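Local atomic coordinates of soluble lytic transglycosylase B3 (Pseudomonas aeruginosa, PDB entry 5ANZ), a protein that probably acts as a peptidoglycan lytic transglycosylase in bacterial cell-wall turnover, and carries a bound calcium ion. Residues Val83-Ser88 / Gly196-Ala201. Sequence-based numbering, arbitrary orientation.
Sequences VEADRS and GSWAGA
Ser197 OG accepts hydrogen bonds from the backbone N-H of Ala199 (N to OG 3.3 Å) and, weakly, of Ala201, and so braces the turn that carries Trp198, whose ring lies against Ala85. The first of these bonds makes an ST turn inside a type I beta turn, Ser197 to Gly200. Ser197 N also binds Ala201 O at 2.8 Å, and Gly200 takes left-handed backbone angles, a pattern that fits a type I turn with a G1 bulge. Within the lysozyme-like SLT domain, this loop follows strand 195-196 and meets the last turn of helix 80-87 at the surface. Trp198 makes the whole bridge. With CG lodged between backbone N and carbonyl carbon (chi1 68°), its indole reaches out to the helix. Ala85 CB sits over the five-membered ring as a CH-pi contact, 3.4 Å from that ring's centroid and 12° off the normal. Ala199 CB, 3.6 Å above the plane, backs the opposite face, so that two methyls sandwich the indole. No hydrogen bond joins the segments. On the same face as Ala85 CB, the six-membered ring extends to Asp86, with Trp198 CZ3 3.6 Å from Asp86 CA. The Asp86 carboxylate, its plane 60° from the ring's, turns to another partner: OD2 accepts from Arg168 N, beyond helix 156-166. Asp86 CB itself lies 3.7 Å from Trp198 CZ3.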
loop_
_atom_site.group_PDB
_atom_site.type_symbol
_atom_site.label_atom_id
_atom_site.label_comp_id
_atom_site.label_asym_id
_atom_site.label_seq_id
_atom_site.Cartn_x
_atom_site.Cartn_y
_atom_site.Cartn_z
ATOM N N VAL A 83 -0.485 -20.234 -6.679
ATOM C CA VAL A 83 -1.905 -20.412 -6.970
ATOM C C VAL A 83 -2.734 -20.230 -5.700
ATOM O O VAL A 83 -3.776 -19.578 -5.713
ATOM C CB VAL A 83 -2.189 -21.793 -7.580
ATOM C CG1 VAL A 83 -3.692 -22.006 -7.747
ATOM C CG2 VAL A 83 -1.452 -21.950 -8.930
ATOM N N GLU A 84 -2.254 -20.798 -4.601
ATOM C CA GLU A 84 -2.941 -20.692 -3.315
ATOM C C GLU A 84 -3.022 -19.248 -2.828
ATOM O O GLU A 84 -4.088 -18.813 -2.386
ATOM C CB GLU A 84 -2.252 -21.568 -2.265
ATOM C CG GLU A 84 -2.785 -21.384 -0.849
ATOM C CD GLU A 84 -4.303 -21.489 -0.757
ATOM O OE1 GLU A 84 -4.913 -22.195 -1.589
ATOM O OE2 GLU A 84 -4.887 -20.859 0.149
ATOM N N ALA A 85 -1.913 -18.508 -2.909
ATOM C CA ALA A 85 -1.915 -17.098 -2.503
ATOM C C ALA A 85 -2.899 -16.277 -3.342
ATOM O O ALA A 85 -3.553 -15.364 -2.843
ATOM C CB ALA A 85 -0.507 -16.497 -2.598
ATOM N N ASP A 86 -2.988 -16.610 -4.621
ATOM C CA ASP A 86 -3.869 -15.928 -5.564
ATOM C C ASP A 86 -5.344 -16.236 -5.285
ATOM O O ASP A 86 -6.225 -15.427 -5.566
ATOM C CB ASP A 86 -3.473 -16.336 -6.989
ATOM C CG ASP A 86 -4.350 -15.708 -8.058
ATOM O OD1 ASP A 86 -4.265 -14.477 -8.262
ATOM O OD2 ASP A 86 -5.094 -16.462 -8.724
ATOM N N ARG A 87 -5.596 -17.410 -4.710
ATOM C CA ARG A 87 -6.949 -17.868 -4.405
ATOM C C ARG A 87 -7.368 -17.435 -3.002
ATOM O O ARG A 87 -8.560 -17.336 -2.687
ATOM C CB ARG A 87 -7.012 -19.394 -4.549
ATOM C CG ARG A 87 -8.344 -20.046 -4.201
ATOM C CD ARG A 87 -8.308 -21.508 -4.630
ATOM N NE ARG A 87 -9.385 -22.315 -4.060
ATOM C CZ ARG A 87 -10.558 -22.513 -4.646
ATOM N NH1 ARG A 87 -10.817 -21.947 -5.817
ATOM N NH2 ARG A 87 -11.476 -23.271 -4.059
ATOM N N SER A 88 -6.376 -17.154 -2.169
ATOM C CA SER A 88 -6.602 -16.860 -0.761
ATOM C C SER A 88 -7.563 -15.693 -0.546
ATOM O O SER A 88 -7.301 -14.567 -0.966
ATOM C CB SER A 88 -5.270 -16.571 -0.069
ATOM O OG SER A 88 -5.467 -16.247 1.294
ATOM N N GLY A 196 11.195 -12.228 -5.881
ATOM C CA GLY A 196 10.127 -11.355 -5.416
ATOM C C GLY A 196 8.992 -12.142 -4.771
ATOM O O GLY A 196 9.135 -13.330 -4.422
ATOM N N SER A 197 7.854 -11.480 -4.605
ATOM C CA SER A 197 6.688 -12.093 -3.972
ATOM C C SER A 197 5.868 -12.942 -4.941
ATOM O O SER A 197 6.112 -12.930 -6.150
ATOM C CB SER A 197 5.789 -10.994 -3.388
ATOM O OG SER A 197 4.993 -10.457 -4.442
ATOM N N TRP A 198 4.858 -13.640 -4.419
ATOM C CA TRP A 198 4.014 -14.520 -5.232
ATOM C C TRP A 198 3.309 -13.783 -6.368
ATOM O O TRP A 198 2.951 -14.392 -7.377
ATOM C CB TRP A 198 2.971 -15.219 -4.361
ATOM C CG TRP A 198 1.929 -14.301 -3.808
ATOM C CD1 TRP A 198 1.957 -13.663 -2.601
ATOM C CD2 TRP A 198 0.711 -13.913 -4.445
ATOM N NE1 TRP A 198 0.819 -12.906 -2.443
ATOM C CE2 TRP A 198 0.037 -13.043 -3.557
ATOM C CE3 TRP A 198 0.109 -14.227 -5.668
ATOM C CZ2 TRP A 198 -1.195 -12.474 -3.868
ATOM C CZ3 TRP A 198 -1.121 -13.662 -5.973
ATOM C CH2 TRP A 198 -1.758 -12.797 -5.075
ATOM N N ALA A 199 3.112 -12.475 -6.201
ATOM C CA ALA A 199 2.359 -11.702 -7.174
ATOM C C ALA A 199 3.265 -10.926 -8.113
ATOM O O ALA A 199 2.795 -10.072 -8.869
ATOM C CB ALA A 199 1.407 -10.746 -6.464
ATOM N N GLY A 200 4.565 -11.190 -8.062
ATOM C CA GLY A 200 5.472 -10.541 -8.987
ATOM C C GLY A 200 6.092 -9.238 -8.513
ATOM O O GLY A 200 6.786 -8.578 -9.284
ATOM N N ALA A 201 5.857 -8.857 -7.257
ATOM C CA ALA A 201 6.513 -7.676 -6.695
ATOM C C ALA A 201 7.974 -7.998 -6.411
ATOM O O ALA A 201 8.266 -8.969 -5.712
ATOM C CB ALA A 201 5.807 -7.221 -5.406
#